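Local coordinates for protein putative dehydratase (PDB 2POZ) that is a putative dehydratase of the enolase superfamily, probably a lyase, whose substrate and reaction are not established, at residues Arg121-Ala126 / Gly356-Met360; Arg147-Tyr153 / His333-Phe337; Gly154-Pro160 / Ile200-Leu206; Pro279-Thr283 / Ile314-Thr318; Cys294-Glu298 / Asn324-Phe328. All blocks are in the same frame, centred on the assembly; numbering follows the deposited sequence.

Contact 1: Arg121-Ala126 / Gly356-Met360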
# COMPACT_ATOMS: atom_id res chain seq x y z
N ARG A 121 4.95 -19.48 35.73
CA ARG A 121 6.21 -19.23 36.45
C ARG A 121 5.95 -18.88 37.92
O ARG A 121 4.91 -18.30 38.27
CB ARG A 121 6.98 -18.10 35.75
CG ARG A 121 6.14 -16.85 35.51
CD ARG A 121 6.86 -15.84 34.62
NE ARG A 121 6.92 -16.25 33.21
CZ ARG A 121 5.91 -16.17 32.35
NH1 ARG A 121 4.73 -15.69 32.72
NH2 ARG A 121 6.09 -16.56 31.09
N ASP A 122 6.89 -19.24 38.79
CA ASP A 122 6.75 -18.96 40.22
C ASP A 122 7.42 -17.66 40.65
O ASP A 122 7.29 -17.23 41.79
CB ASP A 122 7.33 -20.10 41.06
CG ASP A 122 6.63 -21.42 40.80
OD1 ASP A 122 5.38 -21.47 40.90
OD2 ASP A 122 7.32 -22.41 40.50
N ARG A 123 8.15 -17.03 39.74
CA ARG A 123 8.84 -15.79 40.05
C ARG A 123 9.20 -15.07 38.76
O ARG A 123 9.26 -15.69 37.70
CB ARG A 123 10.10 -16.06 40.88
CG ARG A 123 11.18 -16.83 40.12
CD ARG A 123 12.35 -17.20 41.03
NE ARG A 123 13.59 -17.35 40.27
CZ ARG A 123 13.85 -18.34 39.41
NH1 ARG A 123 12.95 -19.29 39.19
NH2 ARG A 123 15.00 -18.36 38.75
N VAL A 124 9.43 -13.77 38.86
CA VAL A 124 9.80 -12.98 37.69
C VAL A 124 10.97 -12.08 37.98
O VAL A 124 11.10 -11.53 39.07
CB VAL A 124 8.65 -12.09 37.20
CG1 VAL A 124 7.52 -12.93 36.65
CG2 VAL A 124 8.16 -11.21 38.35
N ARG A 125 11.84 -11.93 36.99
CA ARG A 125 12.99 -11.07 37.09
C ARG A 125 12.50 -9.65 36.80
O ARG A 125 11.55 -9.46 36.03
CB ARG A 125 14.03 -11.48 36.06
CG ARG A 125 15.29 -10.64 36.09
CD ARG A 125 16.26 -11.13 35.05
NE ARG A 125 17.34 -10.18 34.86
CZ ARG A 125 17.64 -9.63 33.69
NH1 ARG A 125 16.94 -9.95 32.61
NH2 ARG A 125 18.64 -8.76 33.60
N ALA A 126 13.14 -8.66 37.40
CA ALA A 126 12.73 -7.28 37.18
C ALA A 126 13.91 -6.38 36.89
O ALA A 126 15.04 -6.71 37.22
CB ALA A 126 11.98 -6.76 38.41
N GLY A 356 16.36 -8.58 42.87
CA GLY A 356 15.71 -8.21 41.61
C GLY A 356 14.67 -9.19 41.10
O GLY A 356 14.32 -9.17 39.92
N TYR A 357 14.18 -10.05 41.99
CA TYR A 357 13.17 -11.04 41.63
C TYR A 357 11.97 -10.95 42.56
O TYR A 357 12.12 -10.73 43.76
CB TYR A 357 13.76 -12.45 41.73
CG TYR A 357 14.61 -12.87 40.56
CD1 TYR A 357 14.06 -13.59 39.51
CD2 TYR A 357 15.97 -12.57 40.51
CE1 TYR A 357 14.84 -14.02 38.44
CE2 TYR A 357 16.76 -12.98 39.44
CZ TYR A 357 16.19 -13.71 38.41
OH TYR A 357 16.94 -14.13 37.34
N PHE A 358 10.78 -11.13 42.00
CA PHE A 358 9.55 -11.11 42.77
C PHE A 358 8.92 -12.49 42.73
O PHE A 358 8.76 -13.07 41.65
CB PHE A 358 8.54 -10.13 42.17
CG PHE A 358 8.69 -8.72 42.65
CD1 PHE A 358 8.49 -8.40 43.99
CD2 PHE A 358 9.02 -7.71 41.75
CE1 PHE A 358 8.61 -7.07 44.43
CE2 PHE A 358 9.15 -6.39 42.18
CZ PHE A 358 8.94 -6.07 43.52
N GLU A 359 8.55 -13.02 43.89
CA GLU A 359 7.89 -14.32 43.96
C GLU A 359 6.40 -14.08 43.70
O GLU A 359 5.86 -13.06 44.11
CB GLU A 359 8.07 -14.95 45.34
CG GLU A 359 9.42 -15.62 45.57
CD GLU A 359 9.59 -16.89 44.74
OE1 GLU A 359 8.73 -17.79 44.85
OE2 GLU A 359 10.58 -16.99 43.99
N MSE A 360 5.74 -15.01 43.01
CA MSE A 360 4.31 -14.85 42.73
C MSE A 360 3.54 -14.99 44.04
O MSE A 360 3.79 -15.91 44.82
CB MSE A 360 3.83 -15.92 41.74
CG MSE A 360 4.62 -15.98 40.44
SE MSE A 360 4.64 -14.29 39.49
CE MSE A 360 6.20 -13.50 40.30
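Tyr357 lies against Arg125, with the arginine backbone and the start of its side chain under one ring face. Arg125 CA is 4.1 Å from the centroid of the Tyr357 ring, a CH-pi contact. Further out, Arg125 CB meets Tyr357 CE1 at 3.6 Å. Arg125 CG is anti to its backbone N (chi1 -180°) and the chain runs on extended past the phenol. Its guanidinium leaves the pair and forms a salt bridge with Glu201.

Arg123 and Glu359 project to the same side of the sheet as this pair. The carboxylate folds back over the aliphatic part of the arginine, with Glu359 OE2 3.3 Å from Arg123 CB. The two charged groups do not touch, and Arg123 NE instead lies 3.9 Å from Tyr357 CD1.

Val124 and Phe358 point to the other, buried side. There the bent chain of selenomethionine Met360 curls under the strand, and its CE reaches Val124 CG2 at 3.6 Å, the two side chains crossing at about a right angle. Helix 312-324 covers this side through Leu319.

The backbones are joined by reciprocal bonds between Val124 and Phe358, each with N to O at 3.0 Å. Val124-Phe358 is therefore a hydrogen-bonded pair, flanked by non-hydrogen-bonded pairs, as in a regular antiparallel sheet. Strand 357-359 lines one edge of 123-128, the first strand of the enolase-type barrel; the last, 331-333, runs parallel on the other.

Contact 2: Arg147-Tyr153 / His333-Phe337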
# COMPACT_ATOMS: atom_id res chain seq x y z
N ARG A 147 23.36 1.91 43.88
CA ARG A 147 22.34 1.35 44.76
C ARG A 147 21.55 0.19 44.11
O ARG A 147 21.51 -0.92 44.66
CB ARG A 147 21.38 2.43 45.25
CG ARG A 147 20.30 1.89 46.17
CD ARG A 147 19.34 2.97 46.63
NE ARG A 147 18.06 2.40 47.07
CZ ARG A 147 17.21 1.75 46.26
NH1 ARG A 147 17.50 1.59 44.98
NH2 ARG A 147 16.08 1.27 46.75
N PRO A 148 20.92 0.43 42.95
CA PRO A 148 20.18 -0.70 42.37
C PRO A 148 21.05 -1.93 42.11
O PRO A 148 20.62 -3.06 42.33
CB PRO A 148 19.57 -0.10 41.10
CG PRO A 148 20.50 1.01 40.74
CD PRO A 148 20.80 1.62 42.10
N LEU A 149 22.28 -1.72 41.66
CA LEU A 149 23.17 -2.84 41.39
C LEU A 149 23.56 -3.59 42.68
O LEU A 149 23.76 -4.80 42.65
CB LEU A 149 24.42 -2.37 40.65
CG LEU A 149 24.13 -1.80 39.25
CD1 LEU A 149 25.44 -1.40 38.59
CD2 LEU A 149 23.39 -2.83 38.39
N LYS A 150 23.65 -2.86 43.79
CA LYS A 150 23.99 -3.50 45.06
C LYS A 150 22.81 -4.35 45.51
O LYS A 150 22.97 -5.33 46.23
CB LYS A 150 24.29 -2.45 46.14
CG LYS A 150 25.60 -1.69 45.96
CD LYS A 150 26.81 -2.51 46.40
CE LYS A 150 28.09 -1.66 46.36
NZ LYS A 150 29.30 -2.38 46.87
N GLU A 151 21.61 -3.95 45.08
CA GLU A 151 20.41 -4.69 45.41
C GLU A 151 20.26 -5.96 44.56
O GLU A 151 19.35 -6.76 44.78
CB GLU A 151 19.17 -3.81 45.23
CG GLU A 151 18.99 -2.76 46.32
CD GLU A 151 17.75 -1.91 46.10
OE1 GLU A 151 17.77 -1.03 45.21
OE2 GLU A 151 16.74 -2.15 46.80
N GLY A 152 21.12 -6.12 43.56
CA GLY A 152 21.06 -7.31 42.73
C GLY A 152 20.38 -7.24 41.37
O GLY A 152 20.21 -8.28 40.72
N TYR A 153 19.99 -6.05 40.94
CA TYR A 153 19.34 -5.90 39.64
C TYR A 153 20.33 -6.18 38.52
O TYR A 153 21.48 -5.74 38.58
CB TYR A 153 18.76 -4.48 39.49
CG TYR A 153 17.55 -4.25 40.36
CD1 TYR A 153 16.29 -4.69 39.95
CD2 TYR A 153 17.67 -3.66 41.62
CE1 TYR A 153 15.18 -4.56 40.78
CE2 TYR A 153 16.56 -3.53 42.46
CZ TYR A 153 15.33 -3.98 42.03
OH TYR A 153 14.25 -3.91 42.87
N HIS A 333 10.31 -2.32 38.41
CA HIS A 333 10.21 -1.92 39.82
C HIS A 333 10.96 -0.61 40.10
O HIS A 333 11.99 -0.33 39.48
CB HIS A 333 10.76 -3.05 40.70
CG HIS A 333 10.54 -2.84 42.16
ND1 HIS A 333 9.29 -2.61 42.70
CD2 HIS A 333 11.40 -2.85 43.21
CE1 HIS A 333 9.40 -2.49 44.01
NE2 HIS A 333 10.67 -2.63 44.34
N TYR A 334 10.42 0.19 41.03
CA TYR A 334 11.01 1.47 41.43
C TYR A 334 11.32 1.36 42.93
O TYR A 334 10.64 1.98 43.75
CB TYR A 334 10.02 2.63 41.23
CG TYR A 334 9.62 2.93 39.80
CD1 TYR A 334 10.01 4.12 39.18
CD2 TYR A 334 8.82 2.04 39.08
CE1 TYR A 334 9.60 4.42 37.87
CE2 TYR A 334 8.41 2.34 37.78
CZ TYR A 334 8.80 3.53 37.18
OH TYR A 334 8.37 3.83 35.90
N PRO A 335 12.33 0.57 43.31
CA PRO A 335 12.66 0.42 44.73
C PRO A 335 12.92 1.71 45.52
O PRO A 335 12.53 1.80 46.68
CB PRO A 335 13.88 -0.52 44.69
CG PRO A 335 14.53 -0.18 43.40
CD PRO A 335 13.35 -0.07 42.45
N ALA A 336 13.54 2.70 44.90
CA ALA A 336 13.84 3.96 45.59
C ALA A 336 12.62 4.73 46.11
O ALA A 336 12.70 5.41 47.13
CB ALA A 336 14.68 4.88 44.67
N PHE A 337 11.49 4.61 45.42
CA PHE A 337 10.26 5.31 45.82
C PHE A 337 9.75 4.91 47.20
O PHE A 337 9.11 5.71 47.88
CB PHE A 337 9.16 5.07 44.78
CG PHE A 337 9.40 5.76 43.46
CD1 PHE A 337 10.67 6.25 43.13
CD2 PHE A 337 8.37 5.91 42.54
CE1 PHE A 337 10.90 6.87 41.91
CE2 PHE A 337 8.59 6.54 41.32
CZ PHE A 337 9.86 7.02 41.00
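The backbones of Tyr153 and His333 stay well apart, their CA atoms 10.0 Å from each other, and side chains span the gap between the end of helix 146-150 and a loop that enters a 3-10 turn at Pro335. No hydrogen bond crosses.

Arg147 carries much of the contact. Its chain is extended, with CG anti to the backbone N (chi1 -180°), and it slides past Pro335 in the opposite direction. The guanidinium is sandwiched: Ala336 CB lies over one face and Glu151 CD over the other. Pro335 CB sits at its edge, 3.5 Å from Arg147 NH2. A salt bridge from Arg147 NH1 to Glu151 OE1, 2.6 Å long, ties Arg147 to the residue four places on in the chain. The nearby Ala336 N is also a donor, and the guanidinium does not bond to it.

The helix ends in a Schellman motif, where Gly152 takes positive phi. Helix 146-150 lies in the connection between the first and second strands of the barrel, 123-128 and 155-158. The partner segment starts at the end of strand 331-333, the last of the barrel, and runs into the loop after it.

Tyr153 and Pro335 approach each other from opposite directions, and Tyr153 CE2 is 4.0 Å from Pro335 CG. The side chains of Tyr153 and His333 cross at about a right angle, but their rings meet edge to edge, the planes about 25° apart. Tyr153 OH lies in the plane of the imidazole, 3.1 Å from His333 CD2. This hydroxyl is buried and has no hydrogen-bonding partner in the model. Pro335 N lies over a face of the same imidazole, and Phe358 packs edge-to-face with it.

Contact 3: Gly154-Pro160 / Ile200-Leu206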
# COMPACT_ATOMS: atom_id res chain seq x y z
N GLY A 154 19.89 -6.91 37.50
CA GLY A 154 20.76 -7.21 36.38
C GLY A 154 20.36 -6.38 35.18
O GLY A 154 20.88 -6.54 34.08
N ALA A 155 19.42 -5.46 35.40
CA ALA A 155 18.93 -4.60 34.33
C ALA A 155 18.43 -3.28 34.90
O ALA A 155 17.80 -3.23 35.96
CB ALA A 155 17.81 -5.31 33.58
N LEU A 156 18.72 -2.20 34.19
CA LEU A 156 18.34 -0.86 34.62
C LEU A 156 17.72 -0.05 33.49
O LEU A 156 18.20 -0.09 32.35
CB LEU A 156 19.58 -0.11 35.12
CG LEU A 156 20.48 -0.74 36.19
CD1 LEU A 156 21.76 0.08 36.29
CD2 LEU A 156 19.76 -0.78 37.53
N LYS A 157 16.66 0.69 33.81
CA LYS A 157 16.04 1.57 32.81
C LYS A 157 16.19 3.00 33.29
O LYS A 157 16.09 3.27 34.49
CB LYS A 157 14.55 1.26 32.63
CG LYS A 157 13.95 2.08 31.47
CD LYS A 157 12.53 1.67 31.09
CE LYS A 157 11.48 2.40 31.91
NZ LYS A 157 10.10 1.93 31.55
N PHE A 158 16.43 3.92 32.36
CA PHE A 158 16.57 5.32 32.74
C PHE A 158 16.25 6.28 31.59
O PHE A 158 16.33 5.91 30.42
CB PHE A 158 17.99 5.59 33.28
CG PHE A 158 19.09 5.30 32.30
CD1 PHE A 158 19.80 6.34 31.70
CD2 PHE A 158 19.42 3.99 31.97
CE1 PHE A 158 20.83 6.07 30.80
CE2 PHE A 158 20.45 3.71 31.07
CZ PHE A 158 21.16 4.76 30.48
N TYR A 159 15.87 7.49 31.97
CA TYR A 159 15.51 8.56 31.03
C TYR A 159 16.73 9.49 31.01
O TYR A 159 17.02 10.16 32.00
CB TYR A 159 14.27 9.29 31.57
CG TYR A 159 13.82 10.48 30.77
CD1 TYR A 159 13.28 10.33 29.49
CD2 TYR A 159 13.90 11.77 31.31
CE1 TYR A 159 12.83 11.44 28.76
CE2 TYR A 159 13.45 12.88 30.59
CZ TYR A 159 12.92 12.71 29.31
OH TYR A 159 12.45 13.80 28.62
N PRO A 160 17.45 9.55 29.88
CA PRO A 160 18.64 10.40 29.79
C PRO A 160 18.44 11.80 29.22
O PRO A 160 19.41 12.54 29.05
CB PRO A 160 19.55 9.58 28.89
CG PRO A 160 18.57 9.09 27.85
CD PRO A 160 17.35 8.66 28.70
N ILE A 200 25.45 -5.70 32.56
CA ILE A 200 24.14 -5.18 32.93
C ILE A 200 23.32 -4.77 31.71
O ILE A 200 23.83 -4.10 30.80
CB ILE A 200 24.28 -3.97 33.88
CG1 ILE A 200 24.98 -4.40 35.17
CG2 ILE A 200 22.91 -3.37 34.18
CD1 ILE A 200 24.22 -5.45 35.98
N GLU A 201 22.06 -5.18 31.67
CA GLU A 201 21.18 -4.83 30.57
C GLU A 201 20.68 -3.41 30.82
O GLU A 201 20.24 -3.08 31.91
CB GLU A 201 19.99 -5.79 30.49
CG GLU A 201 20.39 -7.26 30.47
CD GLU A 201 19.21 -8.20 30.30
OE1 GLU A 201 18.18 -8.00 30.99
OE2 GLU A 201 19.32 -9.14 29.49
N LEU A 202 20.76 -2.57 29.80
CA LEU A 202 20.32 -1.19 29.94
C LEU A 202 19.15 -0.87 29.01
O LEU A 202 19.18 -1.18 27.82
CB LEU A 202 21.48 -0.24 29.64
CG LEU A 202 22.71 -0.39 30.54
CD1 LEU A 202 23.76 0.63 30.12
CD2 LEU A 202 22.32 -0.19 32.00
N MSE A 203 18.12 -0.27 29.57
CA MSE A 203 16.96 0.13 28.78
C MSE A 203 16.94 1.66 28.79
O MSE A 203 17.07 2.28 29.84
CB MSE A 203 15.66 -0.41 29.38
CG MSE A 203 15.47 -1.92 29.27
SE MSE A 203 16.67 -2.97 30.40
CE MSE A 203 15.79 -4.70 30.22
N VAL A 204 16.79 2.25 27.62
CA VAL A 204 16.76 3.70 27.52
C VAL A 204 15.34 4.17 27.18
O VAL A 204 14.80 3.87 26.11
CB VAL A 204 17.74 4.20 26.43
CG1 VAL A 204 17.52 5.67 26.15
CG2 VAL A 204 19.18 3.98 26.90
N ASP A 205 14.74 4.90 28.11
CA ASP A 205 13.40 5.45 27.92
C ASP A 205 13.54 6.89 27.44
O ASP A 205 14.15 7.72 28.12
CB ASP A 205 12.62 5.39 29.25
CG ASP A 205 11.27 6.10 29.17
OD1 ASP A 205 10.73 6.29 28.06
OD2 ASP A 205 10.75 6.48 30.24
N LEU A 206 13.00 7.18 26.26
CA LEU A 206 13.07 8.53 25.71
C LEU A 206 11.80 9.32 26.03
O LEU A 206 11.73 10.53 25.83
CB LEU A 206 13.30 8.48 24.19
CG LEU A 206 14.60 7.77 23.76
CD1 LEU A 206 14.81 7.95 22.25
CD2 LEU A 206 15.78 8.35 24.53
O HOH W 1 10.79 13.24 26.44
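Lys157 and selenomethionine Met203 face each other across two parallel strands, their side chains crossing at about a right angle, with Lys157 CG 3.7 Å from Met203 CB. The Met203 chain bends at chi2 (70°) and turns CE back to Ala155 CB, 4.0 Å away. On the other side of the sheet Leu156 packs on Leu202 and Ile200. Phe158 brings the edge of its ring to Leu202 CB, while its CZ lies 4.2 Å from Val204 CG2.

Five backbone bonds hold this pairing. Leu156 N reaches Glu201 O at 2.9 Å, and Met203 N reaches Leu156 O at 2.8 Å. At the far end the Tyr159 ring lies edge-on to the Asp205 and Leu206 carbonyls. A water bridges the gap: it is 2.8 Å from Tyr159 OH and donates to Leu206 O at 2.9 Å.

The next shell fixes the polar ends. Tyr159 OH also hydrogen-bonds to Val172 N. Lys157 NZ forms salt bridges with Glu231 and Glu332 and a hydrogen bond with Tyr127 OH. Asp205 OD1 accepts from Ser207 N. Helix 179-196 covers Phe158 and Leu202 through Val192.

Strand 155-158, helix 179-196 and strand 201-205 thus make a beta-alpha-beta crossover, the second and third strands of the enolase-type barrel. Lys157 and its carboxylates lie inside that barrel. In relatives, the active site is at the C-terminal ends of these strands.

Contact 4: Pro279-Thr283 / Ile314-Thr318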
# COMPACT_ATOMS: atom_id res chain seq x y z
N PRO A 279 2.05 -2.40 28.33
CA PRO A 279 0.78 -1.93 28.88
C PRO A 279 0.83 -1.87 30.40
O PRO A 279 1.58 -2.61 31.03
CB PRO A 279 -0.21 -2.98 28.38
CG PRO A 279 0.61 -4.24 28.41
CD PRO A 279 1.93 -3.77 27.79
N ASP A 280 0.02 -0.99 30.97
CA ASP A 280 -0.07 -0.85 32.43
C ASP A 280 -1.46 -1.37 32.79
O ASP A 280 -2.45 -0.85 32.27
CB ASP A 280 0.06 0.62 32.81
CG ASP A 280 0.07 0.84 34.32
OD1 ASP A 280 -0.69 0.16 35.04
OD2 ASP A 280 0.85 1.70 34.78
N ILE A 281 -1.56 -2.37 33.67
CA ILE A 281 -2.89 -2.89 34.00
C ILE A 281 -3.79 -1.83 34.62
O ILE A 281 -5.01 -1.97 34.63
CB ILE A 281 -2.85 -4.11 34.96
CG1 ILE A 281 -2.28 -3.71 36.32
CG2 ILE A 281 -2.06 -5.25 34.32
CD1 ILE A 281 -2.47 -4.80 37.38
N GLY A 282 -3.18 -0.76 35.13
CA GLY A 282 -3.94 0.33 35.74
C GLY A 282 -4.42 1.40 34.77
O GLY A 282 -5.11 2.35 35.17
N THR A 283 -4.06 1.28 33.50
CA THR A 283 -4.50 2.24 32.49
C THR A 283 -4.95 1.57 31.19
O THR A 283 -5.78 2.11 30.48
CB THR A 283 -3.39 3.27 32.12
OG1 THR A 283 -2.33 2.61 31.42
CG2 THR A 283 -2.83 3.95 33.37
N ILE A 314 -1.02 -2.06 42.98
CA ILE A 314 -0.91 -2.29 41.54
C ILE A 314 0.27 -3.18 41.17
O ILE A 314 0.22 -3.89 40.17
CB ILE A 314 -0.85 -0.97 40.74
CG1 ILE A 314 -1.05 -1.27 39.25
CG2 ILE A 314 0.48 -0.27 40.95
CD1 ILE A 314 -1.61 -0.10 38.45
N GLU A 315 1.33 -3.14 41.96
CA GLU A 315 2.49 -3.99 41.68
C GLU A 315 2.11 -5.46 41.90
O GLU A 315 2.44 -6.33 41.09
CB GLU A 315 3.67 -3.65 42.61
CG GLU A 315 4.26 -2.27 42.39
CD GLU A 315 5.42 -1.98 43.34
OE1 GLU A 315 6.33 -2.84 43.42
OE2 GLU A 315 5.41 -0.91 43.99
N THR A 316 1.39 -5.72 42.99
CA THR A 316 0.97 -7.08 43.29
C THR A 316 -0.04 -7.58 42.26
O THR A 316 0.01 -8.73 41.83
CB THR A 316 0.37 -7.16 44.70
OG1 THR A 316 1.35 -6.75 45.65
CG2 THR A 316 -0.09 -8.58 45.02
N ALA A 317 -0.96 -6.70 41.87
CA ALA A 317 -1.96 -7.05 40.87
C ALA A 317 -1.28 -7.40 39.55
O ALA A 317 -1.69 -8.32 38.84
CB ALA A 317 -2.92 -5.89 40.67
N THR A 318 -0.23 -6.66 39.21
CA THR A 318 0.51 -6.90 37.98
C THR A 318 1.14 -8.29 37.99
O THR A 318 1.26 -8.93 36.95
CB THR A 318 1.60 -5.82 37.78
OG1 THR A 318 0.96 -4.55 37.58
CG2 THR A 318 2.47 -6.15 36.56
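This is a buried apolar contact, in which Ile281 and Ile314 bring the loop after strand 276-277 against helix 312-324. No hydrogen bond crosses it.

The two isoleucines slide past each other in opposite directions, with CG1 of Ile281 4.0 Å from CG1 of Ile314. Ile281 holds its CG1 between the backbone N and the carbonyl carbon (chi1 64°), which points CD1 at the helix. That methyl lies 3.5 Å from Ala317 CB and also presses on the backbone at Thr318. Leu287 and Thr290 of helix 287-298 also touch Ile281.

Ile314 answers with its own CD1, 3.6 Å from Gly282 CA. A side chain at Gly282 would run into this methyl, so the glycine lets the loop come close. The same CD1 lies 3.5 Å from Asp280 OD1, and the two side chains cross at about a right angle.

Asp280 shapes the loop. Its OD1 accepts from Gly282 N at 2.7 Å, on the anti side of the carboxylate, in an Asx turn. Its OD2 bonds to His307 ND1. With alanine in place of Asp280, Gly282 N and His307 ND1 would probably lose these acceptors, and the imidazole would be freer to turn.

The loop follows the sixth barrel strand and His307 lies just after the seventh. An aspartate and histidine joined in these places are consistent with the His-Asp dyad of the mandelate racemase group.

Contact 5: Cys294-Glu298 / Asn324-Phe328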
# COMPACT_ATOMS: atom_id res chain seq x y z
N CYS A 294 -2.07 -8.89 25.64
CA CYS A 294 -0.86 -9.72 25.56
C CYS A 294 -1.07 -10.90 24.61
O CYS A 294 -0.16 -11.29 23.89
CB CYS A 294 -0.48 -10.24 26.96
SG CYS A 294 0.01 -8.94 28.13
N ALA A 295 -2.27 -11.48 24.63
CA ALA A 295 -2.56 -12.61 23.75
C ALA A 295 -2.48 -12.15 22.29
O ALA A 295 -1.95 -12.87 21.44
CB ALA A 295 -3.96 -13.17 24.06
N MSE A 296 -3.00 -10.96 22.02
CA MSE A 296 -2.94 -10.40 20.67
C MSE A 296 -1.50 -10.14 20.27
O MSE A 296 -1.09 -10.39 19.14
CB MSE A 296 -3.70 -9.07 20.60
CG MSE A 296 -5.20 -9.17 20.54
SE MSE A 296 -5.97 -7.39 20.28
CE MSE A 296 -5.35 -7.04 18.49
N ALA A 297 -0.72 -9.63 21.22
CA ALA A 297 0.68 -9.32 20.98
C ALA A 297 1.44 -10.55 20.49
O ALA A 297 2.32 -10.44 19.64
CB ALA A 297 1.32 -8.77 22.23
N GLU A 298 1.09 -11.71 21.04
CA GLU A 298 1.73 -12.96 20.65
C GLU A 298 1.52 -13.28 19.18
O GLU A 298 2.36 -13.93 18.55
CB GLU A 298 1.21 -14.12 21.51
CG GLU A 298 2.16 -14.53 22.61
CD GLU A 298 1.69 -15.74 23.39
OE1 GLU A 298 2.56 -16.48 23.91
OE2 GLU A 298 0.47 -15.95 23.51
N ASN A 324 0.80 -15.51 34.63
CA ASN A 324 0.01 -16.23 33.64
C ASN A 324 0.31 -16.10 32.14
O ASN A 324 0.16 -17.07 31.40
CB ASN A 324 -1.47 -15.89 33.92
CG ASN A 324 -2.43 -16.50 32.91
OD1 ASN A 324 -2.76 -15.89 31.90
ND2 ASN A 324 -2.89 -17.71 33.20
N ILE A 325 0.74 -14.92 31.68
CA ILE A 325 0.99 -14.75 30.25
C ILE A 325 2.17 -15.55 29.71
O ILE A 325 3.20 -15.72 30.37
CB ILE A 325 1.19 -13.25 29.88
CG1 ILE A 325 2.29 -12.63 30.74
CG2 ILE A 325 -0.13 -12.50 30.07
CD1 ILE A 325 2.62 -11.21 30.35
N THR A 326 2.00 -16.05 28.49
CA THR A 326 3.02 -16.86 27.86
C THR A 326 4.16 -16.05 27.25
O THR A 326 5.27 -16.56 27.10
CB THR A 326 2.40 -17.78 26.78
OG1 THR A 326 1.57 -16.99 25.93
CG2 THR A 326 1.55 -18.86 27.42
N ASN A 327 3.90 -14.79 26.90
CA ASN A 327 4.92 -13.94 26.29
C ASN A 327 5.46 -12.85 27.23
O ASN A 327 5.65 -11.71 26.83
CB ASN A 327 4.39 -13.32 24.98
CG ASN A 327 3.12 -12.49 25.17
OD1 ASN A 327 2.36 -12.70 26.12
ND2 ASN A 327 2.88 -11.56 24.26
N PHE A 328 5.70 -13.22 28.48
CA PHE A 328 6.23 -12.29 29.46
C PHE A 328 7.72 -12.11 29.26
O PHE A 328 8.44 -13.07 29.01
CB PHE A 328 5.99 -12.81 30.88
CG PHE A 328 6.71 -12.03 31.95
CD1 PHE A 328 6.25 -10.77 32.34
CD2 PHE A 328 7.86 -12.54 32.53
CE1 PHE A 328 6.94 -10.04 33.30
CE2 PHE A 328 8.56 -11.81 33.49
CZ PHE A 328 8.10 -10.56 33.88
O HOH W 2 -0.01 -13.89 26.25
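Cys294 and Asn327 make the clearest polar bond of this contact, where helix 287-298 meets the loop after helix 312-324. Asn327 ND2 donates to Cys294 O at 3.1 Å, with a bent N-H...O angle of 136°. Glu298 N reaches the same carbonyl at 3.1 Å as the normal helix bond. The two donors come from opposite faces of the carbonyl plane, and Cys294 O is gripped from both. Asn327 ND2 also donates to Met302 O. Asn327 OD1 accepts from a water at 2.7 Å, and that water makes a weak bond to Glu298 OE2.

Close to Thr326, the Glu298 carboxylate lies very near the hydroxyl. The separation in the model is too short to be trusted, so the details are doubtful. Glu298 OE2 forms a salt bridge with Arg262 of a neighbouring subunit.

The remaining contacts are van der Waals. The Asn327 amide crosses the glutamate chain obliquely, and Glu298 CG lies 3.4 Å from Asn327 CG. The asparagine holds CG between the backbone N and the carbonyl carbon (chi1 58°), which turns the amide toward the helix. Cys294 CB meets Ile325 CG2 at 3.9 Å, and Ala297 CB touches Asn327 ND2.

A leucine at Asn327 would probably leave the Met302 carbonyl and the water without these bonds, and Cys294 O with its helix bond alone. ND2 faces two backbone carbonyls, Cys294 O and Met302 O, which can only accept; this supports the modelled flip of the Asn327 amide.

From the N terminus, Arg121-Ala126 opens contact 1, which closes last, at Gly356-Met360, and encloses the other four. Contact 2 opens next and closes at His333-Phe337, enclosing contacts 3, 4 and 5. Contact 3 closes before contact 4 opens. Contacts 4 and 5 cross: Cys294-Glu298 lies within contact 4, and Asn324-Phe328 follows its close. Contact 1 joins the first barrel strand to strand 357-359. Contact 2 links the first helical connection to the loop after the last strand; contact 3 pairs the second and third strands. Contact 4 ties helix 312-324 to the loop after strand 276-277, contact 5 its following loop to helix 287-298. Arg125 connects contacts 1 and 3, Arg121 contacts 1 and 5.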